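Local coordinates for cell division control protein 53 (Saccharomyces cerevisiae, PDB 3O2P), which serves as the scaffold subunit of SCF E3 ubiquitin ligases, which ubiquitinate target proteins for proteasomal degradation, at residues Thr18-Phe23 with Gln53-Lys58; Phe23-Ile28 with Asp67-Lys72; Leu38-Leu43 with Glu82-Leu87. All blocks are in the same frame, centred on the assembly; numbering follows the deposited sequence.

Contact 1 of 3, residues Thr18-Phe23 with Gln53-Lys58; sequences TERQIF and QRFNAK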
loop_
_atom_site.group_PDB
_atom_site.type_symbol
_atom_site.label_atom_id
_atom_site.label_comp_id
_atom_site.label_asym_id
_atom_site.label_seq_id
_atom_site.Cartn_x
_atom_site.Cartn_y
_atom_site.Cartn_z
ATOM N N THR B 18 25.965 7.027 -1.541
ATOM C CA THR B 18 25.865 6.355 -0.253
ATOM C C THR B 18 26.345 7.236 0.907
ATOM O O THR B 18 25.718 7.266 1.969
ATOM C CB THR B 18 26.636 5.017 -0.274
ATOM O OG1 THR B 18 25.915 4.063 -1.070
ATOM C CG2 THR B 18 26.790 4.461 1.127
ATOM N N GLU B 19 27.437 7.969 0.695
ATOM C CA GLU B 19 27.977 8.847 1.728
ATOM C C GLU B 19 27.098 10.068 1.962
ATOM O O GLU B 19 26.961 10.526 3.097
ATOM C CB GLU B 19 29.394 9.284 1.380
ATOM C CG GLU B 19 30.412 8.164 1.480
ATOM C CD GLU B 19 31.779 8.566 0.935
ATOM O OE1 GLU B 19 31.960 9.756 0.567
ATOM O OE2 GLU B 19 32.668 7.683 0.874
ATOM N N ARG B 20 26.519 10.608 0.894
ATOM C CA ARG B 20 25.533 11.671 1.050
ATOM C C ARG B 20 24.325 11.159 1.838
ATOM O O ARG B 20 23.909 11.774 2.823
ATOM C CB ARG B 20 25.095 12.225 -0.313
ATOM C CG ARG B 20 26.193 13.023 -1.029
ATOM C CD ARG B 20 25.667 13.825 -2.219
ATOM N NE ARG B 20 25.387 12.988 -3.381
ATOM C CZ ARG B 20 26.133 12.955 -4.483
ATOM N NH1 ARG B 20 27.206 13.731 -4.591
ATOM N NH2 ARG B 20 25.797 12.154 -5.487
ATOM N N GLN B 21 23.778 10.025 1.403
ATOM C CA GLN B 21 22.564 9.474 2.001
ATOM C C GLN B 21 22.749 9.128 3.468
ATOM O O GLN B 21 21.903 9.457 4.298
ATOM C CB GLN B 21 22.087 8.259 1.208
ATOM C CG GLN B 21 21.641 8.646 -0.208
ATOM C CD GLN B 21 20.662 9.802 -0.186
ATOM O OE1 GLN B 21 20.926 10.886 -0.724
ATOM N NE2 GLN B 21 19.534 9.587 0.466
ATOM N N ILE B 22 23.864 8.481 3.789
ATOM C CA ILE B 22 24.169 8.164 5.172
ATOM C C ILE B 22 24.246 9.438 6.015
ATOM O O ILE B 22 23.805 9.458 7.161
ATOM C CB ILE B 22 25.478 7.371 5.294
ATOM C CG1 ILE B 22 25.220 5.895 4.973
ATOM C CG2 ILE B 22 26.065 7.526 6.698
ATOM C CD1 ILE B 22 26.495 5.085 4.755
ATOM N N PHE B 23 24.804 10.504 5.451
ATOM C CA PHE B 23 24.872 11.751 6.201
ATOM C C PHE B 23 23.478 12.344 6.412
ATOM O O PHE B 23 23.141 12.763 7.520
ATOM C CB PHE B 23 25.797 12.771 5.526
ATOM C CG PHE B 23 25.737 14.131 6.154
ATOM C CD1 PHE B 23 26.520 14.443 7.252
ATOM C CD2 PHE B 23 24.867 15.086 5.660
ATOM C CE1 PHE B 23 26.446 15.702 7.840
ATOM C CE2 PHE B 23 24.782 16.341 6.241
ATOM C CZ PHE B 23 25.570 16.652 7.334
ATOM N N GLN B 53 26.601 22.903 5.942
ATOM C CA GLN B 53 27.975 22.904 6.425
ATOM C C GLN B 53 28.823 21.919 5.624
ATOM O O GLN B 53 29.973 22.204 5.285
ATOM C CB GLN B 53 28.015 22.505 7.901
ATOM C CG GLN B 53 28.451 21.061 8.112
ATOM C CD GLN B 53 28.082 20.514 9.469
ATOM O OE1 GLN B 53 28.230 21.189 10.486
ATOM N NE2 GLN B 53 27.609 19.275 9.494
ATOM N N ARG B 54 28.236 20.762 5.329
ATOM C CA ARG B 54 28.940 19.632 4.729
ATOM C C ARG B 54 28.871 19.664 3.204
ATOM O O ARG B 54 29.894 19.614 2.520
ATOM C CB ARG B 54 28.338 18.324 5.259
ATOM C CG ARG B 54 29.126 17.073 4.936
ATOM C CD ARG B 54 30.365 16.940 5.808
ATOM N NE ARG B 54 30.043 16.589 7.189
ATOM C CZ ARG B 54 29.887 15.342 7.629
ATOM N NH1 ARG B 54 30.013 14.320 6.789
ATOM N NH2 ARG B 54 29.608 15.120 8.908
ATOM N N PHE B 55 27.659 19.741 2.671
ATOM C CA PHE B 55 27.484 19.819 1.230
ATOM C C PHE B 55 26.122 20.409 0.896
ATOM O O PHE B 55 25.315 20.673 1.788
ATOM C CB PHE B 55 27.656 18.444 0.578
ATOM C CG PHE B 55 26.498 17.521 0.803
ATOM C CD1 PHE B 55 25.508 17.387 -0.162
ATOM C CD2 PHE B 55 26.391 16.793 1.975
ATOM C CE1 PHE B 55 24.436 16.543 0.040
ATOM C CE2 PHE B 55 25.313 15.942 2.185
ATOM C CZ PHE B 55 24.334 15.820 1.217
ATOM N N ASN B 56 25.874 20.626 -0.391
ATOM C CA ASN B 56 24.603 21.177 -0.833
ATOM C C ASN B 56 23.569 20.085 -1.131
ATOM O O ASN B 56 23.515 19.536 -2.233
ATOM C CB ASN B 56 24.792 22.089 -2.041
ATOM C CG ASN B 56 23.491 22.715 -2.491
ATOM O OD1 ASN B 56 23.066 22.548 -3.636
ATOM N ND2 ASN B 56 22.830 23.417 -1.574
ATOM N N ALA B 57 22.752 19.779 -0.133
ATOM C CA ALA B 57 21.761 18.722 -0.251
ATOM C C ALA B 57 20.627 19.135 -1.180
ATOM O O ALA B 57 20.015 20.186 -0.995
ATOM C CB ALA B 57 21.216 18.362 1.128
ATOM N N LYS B 58 20.359 18.307 -2.185
ATOM C CA LYS B 58 19.217 18.513 -3.062
ATOM C C LYS B 58 17.975 17.870 -2.442
ATOM O O LYS B 58 18.078 16.874 -1.717
ATOM C CB LYS B 58 19.476 17.891 -4.437
ATOM C CG LYS B 58 20.602 18.542 -5.230
ATOM C CD LYS B 58 20.291 19.983 -5.590
ATOM C CE LYS B 58 21.459 20.572 -6.385
ATOM N NZ LYS B 58 21.078 21.859 -7.040
#

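Contact 2 of 3, residues Phe23-Ile28 with Asp67-Lys72; sequences FLEACI and DSLIQK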
loop_
_atom_site.group_PDB
_atom_site.type_symbol
_atom_site.label_atom_id
_atom_site.label_comp_id
_atom_site.label_asym_id
_atom_site.label_seq_id
_atom_site.Cartn_x
_atom_site.Cartn_y
_atom_site.Cartn_z
ATOM N N PHE B 23 24.804 10.504 5.451
ATOM C CA PHE B 23 24.872 11.751 6.201
ATOM C C PHE B 23 23.478 12.344 6.412
ATOM O O PHE B 23 23.141 12.763 7.520
ATOM C CB PHE B 23 25.797 12.771 5.526
ATOM C CG PHE B 23 25.737 14.131 6.154
ATOM C CD1 PHE B 23 26.520 14.443 7.252
ATOM C CD2 PHE B 23 24.867 15.086 5.660
ATOM C CE1 PHE B 23 26.446 15.702 7.840
ATOM C CE2 PHE B 23 24.782 16.341 6.241
ATOM C CZ PHE B 23 25.570 16.652 7.334
ATOM N N LEU B 24 22.666 12.367 5.355
ATOM C CA LEU B 24 21.349 12.986 5.433
ATOM C C LEU B 24 20.402 12.192 6.320
ATOM O O LEU B 24 19.532 12.766 6.971
ATOM C CB LEU B 24 20.727 13.154 4.046
ATOM C CG LEU B 24 21.395 14.144 3.103
ATOM C CD1 LEU B 24 20.849 13.994 1.681
ATOM C CD2 LEU B 24 21.218 15.560 3.627
ATOM N N GLU B 25 20.564 10.872 6.340
ATOM C CA GLU B 25 19.745 10.050 7.219
ATOM C C GLU B 25 19.984 10.376 8.687
ATOM O O GLU B 25 19.029 10.472 9.456
ATOM C CB GLU B 25 19.947 8.554 6.950
ATOM C CG GLU B 25 19.225 8.078 5.690
ATOM C CD GLU B 25 19.363 6.577 5.472
ATOM O OE1 GLU B 25 19.323 5.820 6.469
ATOM O OE2 GLU B 25 19.518 6.163 4.303
ATOM N N ALA B 26 21.247 10.538 9.077
ATOM C CA ALA B 26 21.557 10.878 10.472
ATOM C C ALA B 26 21.097 12.296 10.791
ATOM O O ALA B 26 20.598 12.568 11.885
ATOM C CB ALA B 26 23.025 10.743 10.741
ATOM N N CYS B 27 21.264 13.204 9.834
ATOM C CA CYS B 27 20.781 14.564 10.023
ATOM C C CYS B 27 19.272 14.559 10.304
ATOM O O CYS B 27 18.808 15.174 11.254
ATOM C CB CYS B 27 21.094 15.413 8.793
ATOM S SG CYS B 27 20.653 17.147 8.966
ATOM N N ILE B 28 18.513 13.836 9.488
ATOM C CA ILE B 28 17.065 13.809 9.627
ATOM C C ILE B 28 16.637 13.225 10.980
ATOM O O ILE B 28 15.734 13.753 11.638
ATOM C CB ILE B 28 16.417 13.030 8.464
ATOM C CG1 ILE B 28 16.523 13.832 7.164
ATOM C CG2 ILE B 28 14.963 12.718 8.752
ATOM C CD1 ILE B 28 16.130 13.052 5.950
ATOM N N ASP B 67 12.643 8.388 2.705
ATOM C CA ASP B 67 12.042 7.120 2.340
ATOM C C ASP B 67 12.732 5.957 3.053
ATOM O O ASP B 67 12.065 5.064 3.546
ATOM C CB ASP B 67 12.097 6.920 0.832
ATOM C CG ASP B 67 11.308 5.710 0.390
ATOM O OD1 ASP B 67 11.864 4.595 0.404
ATOM O OD2 ASP B 67 10.120 5.868 0.051
ATOM N N SER B 68 14.067 5.983 3.109
ATOM C CA SER B 68 14.828 4.963 3.841
ATOM C C SER B 68 14.500 4.921 5.336
ATOM O O SER B 68 14.400 3.849 5.926
ATOM C CB SER B 68 16.331 5.170 3.662
ATOM O OG SER B 68 16.696 5.086 2.300
ATOM N N LEU B 69 14.346 6.083 5.958
ATOM C CA LEU B 69 14.004 6.115 7.378
ATOM C C LEU B 69 12.586 5.612 7.628
ATOM O O LEU B 69 12.297 5.074 8.687
ATOM C CB LEU B 69 14.222 7.510 7.963
ATOM C CG LEU B 69 15.715 7.886 7.915
ATOM C CD1 LEU B 69 15.941 9.377 8.109
ATOM C CD2 LEU B 69 16.536 7.070 8.917
ATOM N N ILE B 70 11.704 5.774 6.650
ATOM C CA ILE B 70 10.363 5.233 6.787
ATOM C C ILE B 70 10.431 3.718 6.681
ATOM O O ILE B 70 9.910 3.003 7.524
ATOM C CB ILE B 70 9.431 5.770 5.719
ATOM C CG1 ILE B 70 9.148 7.244 6.000
ATOM C CG2 ILE B 70 8.152 4.899 5.641
ATOM C CD1 ILE B 70 8.426 7.950 4.900
ATOM N N GLN B 71 11.107 3.238 5.647
ATOM C CA GLN B 71 11.299 1.813 5.472
ATOM C C GLN B 71 11.923 1.178 6.727
ATOM O O GLN B 71 11.479 0.114 7.161
ATOM C CB GLN B 71 12.128 1.553 4.212
ATOM C CG GLN B 71 12.868 0.230 4.212
ATOM C CD GLN B 71 13.698 0.010 2.948
ATOM O OE1 GLN B 71 13.749 -1.106 2.415
ATOM N NE2 GLN B 71 14.352 1.071 2.466
ATOM N N LYS B 72 12.920 1.839 7.325
ATOM C CA LYS B 72 13.603 1.289 8.512
ATOM C C LYS B 72 12.796 1.419 9.807
ATOM O O LYS B 72 13.184 0.885 10.838
ATOM C CB LYS B 72 14.974 1.942 8.723
ATOM C CG LYS B 72 16.052 1.571 7.695
ATOM C CD LYS B 72 17.174 2.614 7.710
ATOM C CE LYS B 72 18.430 2.146 7.008
ATOM N NZ LYS B 72 19.510 3.177 7.132
HETATM O O HOH W 1 18.964 7.368 1.872
#

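Contact 3 of 3, residues Leu38-Leu43 with Glu82-Leu87; sequences LPHTTL and ESYAYL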
loop_
_atom_site.group_PDB
_atom_site.type_symbol
_atom_site.label_atom_id
_atom_site.label_comp_id
_atom_site.label_asym_id
_atom_site.label_seq_id
_atom_site.Cartn_x
_atom_site.Cartn_y
_atom_site.Cartn_z
ATOM N N LEU B 38 6.731 16.972 12.506
ATOM C CA LEU B 38 7.136 18.042 11.612
ATOM C C LEU B 38 6.462 17.940 10.252
ATOM O O LEU B 38 6.346 16.849 9.678
ATOM C CB LEU B 38 8.655 17.992 11.446
ATOM C CG LEU B 38 9.515 19.238 11.602
ATOM C CD1 LEU B 38 9.119 20.041 12.830
ATOM C CD2 LEU B 38 10.981 18.841 11.665
ATOM N N PRO B 39 6.031 19.083 9.718
ATOM C CA PRO B 39 5.511 19.102 8.347
ATOM C C PRO B 39 6.639 18.772 7.374
ATOM O O PRO B 39 7.781 19.118 7.656
ATOM C CB PRO B 39 5.060 20.556 8.156
ATOM C CG PRO B 39 4.987 21.138 9.555
ATOM C CD PRO B 39 6.036 20.418 10.336
ATOM N N HIS B 40 6.317 18.112 6.263
ATOM C CA HIS B 40 7.311 17.706 5.273
ATOM C C HIS B 40 8.182 18.865 4.845
ATOM O O HIS B 40 9.413 18.775 4.837
ATOM C CB HIS B 40 6.616 17.117 4.046
ATOM C CG HIS B 40 7.481 17.062 2.829
ATOM N ND1 HIS B 40 8.235 15.956 2.502
ATOM C CD2 HIS B 40 7.717 17.983 1.862
ATOM C CE1 HIS B 40 8.891 16.192 1.378
ATOM N NE2 HIS B 40 8.588 17.410 0.965
ATOM N N THR B 41 7.531 19.956 4.474
ATOM C CA THR B 41 8.231 21.145 4.048
ATOM C C THR B 41 9.269 21.600 5.078
ATOM O O THR B 41 10.421 21.893 4.735
ATOM C CB THR B 41 7.229 22.272 3.753
ATOM O OG1 THR B 41 7.012 22.344 2.338
ATOM C CG2 THR B 41 7.741 23.613 4.272
ATOM N N THR B 42 8.870 21.655 6.343
ATOM C CA THR B 42 9.781 22.144 7.371
ATOM C C THR B 42 10.969 21.201 7.586
ATOM O O THR B 42 12.076 21.659 7.820
ATOM C CB THR B 42 9.064 22.383 8.707
ATOM O OG1 THR B 42 7.852 23.111 8.472
ATOM C CG2 THR B 42 9.964 23.168 9.653
ATOM N N LEU B 43 10.742 19.891 7.506
ATOM C CA LEU B 43 11.829 18.928 7.692
ATOM C C LEU B 43 12.855 19.061 6.577
ATOM O O LEU B 43 14.050 19.119 6.837
ATOM C CB LEU B 43 11.302 17.495 7.724
ATOM C CG LEU B 43 12.368 16.387 7.724
ATOM C CD1 LEU B 43 13.345 16.569 8.902
ATOM C CD2 LEU B 43 11.723 14.994 7.767
ATOM N N GLU B 82 1.501 14.580 4.646
ATOM C CA GLU B 82 2.570 15.550 4.381
ATOM C C GLU B 82 3.255 16.089 5.641
ATOM O O GLU B 82 3.626 17.263 5.713
ATOM C CB GLU B 82 2.066 16.700 3.502
ATOM C CG GLU B 82 0.627 17.103 3.751
ATOM C CD GLU B 82 0.181 18.270 2.865
ATOM O OE1 GLU B 82 0.503 18.283 1.656
ATOM O OE2 GLU B 82 -0.499 19.179 3.385
ATOM N N SER B 83 3.401 15.214 6.631
ATOM C CA SER B 83 4.163 15.495 7.839
ATOM C C SER B 83 4.760 14.167 8.279
ATOM O O SER B 83 4.406 13.121 7.729
ATOM C CB SER B 83 3.263 16.077 8.935
ATOM O OG SER B 83 2.104 15.287 9.146
ATOM N N TYR B 84 5.671 14.201 9.246
ATOM C CA TYR B 84 6.281 12.970 9.739
ATOM C C TYR B 84 6.368 12.967 11.254
ATOM O O TYR B 84 6.515 14.010 11.879
ATOM C CB TYR B 84 7.682 12.750 9.139
ATOM C CG TYR B 84 7.733 12.916 7.636
ATOM C CD1 TYR B 84 7.271 11.916 6.784
ATOM C CD2 TYR B 84 8.233 14.076 7.072
ATOM C CE1 TYR B 84 7.310 12.076 5.412
ATOM C CE2 TYR B 84 8.278 14.242 5.712
ATOM C CZ TYR B 84 7.821 13.243 4.885
ATOM O OH TYR B 84 7.869 13.423 3.520
ATOM N N ALA B 85 6.267 11.781 11.832
ATOM C CA ALA B 85 6.423 11.611 13.258
ATOM C C ALA B 85 7.624 10.711 13.515
ATOM O O ALA B 85 7.799 9.679 12.845
ATOM C CB ALA B 85 5.158 11.002 13.850
ATOM N N TYR B 86 8.450 11.094 14.486
ATOM C CA TYR B 86 9.580 10.260 14.871
ATOM C C TYR B 86 9.123 9.036 15.661
ATOM O O TYR B 86 8.267 9.139 16.538
ATOM C CB TYR B 86 10.619 11.058 15.674
ATOM C CG TYR B 86 11.856 10.255 16.024
ATOM C CD1 TYR B 86 12.764 9.884 15.044
ATOM C CD2 TYR B 86 12.105 9.856 17.331
ATOM C CE1 TYR B 86 13.888 9.138 15.352
ATOM C CE2 TYR B 86 13.229 9.116 17.652
ATOM C CZ TYR B 86 14.120 8.758 16.658
ATOM O OH TYR B 86 15.245 8.019 16.959
ATOM N N LEU B 87 9.707 7.884 15.351
ATOM C CA LEU B 87 9.389 6.641 16.046
ATOM C C LEU B 87 10.614 6.092 16.775
ATOM O O LEU B 87 11.559 5.628 16.141
ATOM C CB LEU B 87 8.908 5.583 15.052
ATOM C CG LEU B 87 7.705 5.873 14.161
ATOM C CD1 LEU B 87 7.643 4.825 13.056
ATOM C CD2 LEU B 87 6.411 5.887 14.973
#

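Contact 1 of 3, residues Thr18-Phe23 with Gln53-Lys58
Phe23, near the middle of helix 8-35, reaches across to the loop 53-58 and is met there by three consecutive side chains, Gln53, Arg54 and Phe55. With CG anti to the backbone N (chi1 171°), its ring leaves the helix on the side of the loop. Arg54 works on it in two places. The aliphatic root lies over one face as a CH-pi contact, with CB 4.2 Å from the centroid of the Phe23 ring. The chain then bends at its second and third torsions and folds back over the phenylalanine, bringing NH2 to 3.4 Å from Phe23 CE1. The guanidinium is tilted 56° against the ring, so the rim carbon CE1 sits over one face of the guanidinium and the two flat groups do not stack. Gln53 only brushes the ring edge with its NE2, 4.0 Å from Phe23 CZ, and is poorly ordered.

Phe55 packs between Phe23 and Arg20. Its CE2 comes within 3.6 Å of Phe23 CD2, but the rings meet obliquely, planes 68° apart, and the two side chains slide past each other in opposite directions. One face of Phe55 receives the methylene part of Arg20, whose CG stands 4.2 Å from the centroid of the Phe55 ring, with CD 3.7 Å from Phe55 CE1. Arginine suits this boundary: its methylenes cover an aromatic face while its polar end turns elsewhere, NH2 bonding to Asn17. Phe55 also leans on Leu24 and on Met61 of helix 59-71, tying the loop to two helices. Aromatic rings and the chains of two arginines thus make the contact, by van der Waals and CH-pi packing. It fixes the connection between the second and third helices of a winged-helix domain, the helix-turn-helix element, against the long first helix.

Contact 2 of 3, residues Phe23-Ile28 with Asp67-Lys72
Glu25 and Lys72 form the polar half of this contact, a salt bridge from helix 8-35 to the residue that follows segment 67-71 of helix 59-71. Lys72 NZ donates to Glu25 OE1 at 2.7 Å, and that oxygen accepts with its syn lone pair, on the side of OE2. The two long side chains, both extended beyond CG, meet at about a right angle and bridge segments whose axes approach to 10.4 Å.

The second carboxylate oxygen is served by water. A molecule donates to Glu25 OE2 at 2.8 Å and also bonds Ser68 OG at 3.2 Å, while Ser68 CB lies 3.4 Å from the same OE2. Serine suits the place: its short side chain lets the carboxylate come close, and its hydroxyl, also weakly bonded to Arg64 O, meets the water.

Apolar packing lies on the inner side. Leu69 CD1 lies 3.5 Å from Ile28 CG2 and equally near the backbone O of Glu25. The segments cross at -66°, and their apolar contact is confined to Leu69 with Ile28 and the backbone and stem of Glu25; Ile28 continues onto Ala65 and Ile66.

A leucine in place of Glu25 would probably leave Lys72 without its carboxylate and the water without its carboxylate acceptor. The chemistry implies a graded interface: hydrophobic contact toward the core of the domain, with a charged and hydrated edge that closes it where solvent begins.

Contact 3 of 3, residues Leu38-Leu43 with Glu82-Leu87
The rings of His40 and Tyr84 meet rim to rim, neither lying over a face of the other, with centroids 5.8 Å apart and planes inclined by 57°. The two side chains run side by side in the same direction, which brings His40 ND1 to 2.8 Å from Tyr84 OH in a hydrogen bond at the edge of both rings. His40 gets there with CG anti to its backbone N (chi1 162°), which swings the imidazole back from the helix start toward the strand. Beside the Tyr84 ring, and oblique to it, come His40 CA and the methyl CD2 of Leu43, the latter 3.7 Å from Tyr84 CD2. Leu43 and Tyr84 both pack further on Ile66 of helix 59-71.

The backbones join as an antiparallel pair. Leu38 and Tyr84 form the hydrogen-bonded pair, Leu38 N giving to Tyr84 O at 3.0 Å and Tyr84 N to Leu38 O at 2.8 Å. Pro39 faces Ser83 in the next, non-hydrogen-bonded pair, where proline's missing N-H costs this pairing no bond. The strand then turns at once into helix 40-51, and its first amide, His40 N, finds Glu82 O at 2.9 Å. That bond is nearly straight at the hydrogen (173°), although the donor stands well above the carbonyl plane. Ser83 OG turns to Asp80 in the preceding loop.

Both imidazole nitrogens are occupied: NE2 bonds to the backbone of the other protein in the assembly, and Tyr84 OH holds a glycerol, probably from the crystallisation liquor, as well as ND1. The chemistry therefore implies that the two segments are joined through three backbone bonds, while His40, its rotation probably fixed by Tyr84, meets the partner's backbone, with Tyr84 and Glu82 packing on apolar side chains of that protein.

In the fold
The three contacts hold together one winged-helix domain, the neddylation domain at the C-terminus of the cullin. Contact 1 and contact 2 share Phe23 and lie along helix 8-35, their centres about 12 Å apart, and they touch where Leu24 CD2 meets Ala57 CB at 3.8 Å. Contact 3, with its centre about 12 Å from that of contact 2, joins it through Ile28 CG2 and Leu43 CD2, 4.1 Å apart. Contacts 1 and 3 do not touch, their centres being about 19 Å apart. Helix 8-35 also carries Lys33, by similarity the site of NEDD8 attachment, here unmodified; the other protein touches Asp67 and Ile70 of segment 67-72, and His40, Glu82 and Tyr84 of contact 3.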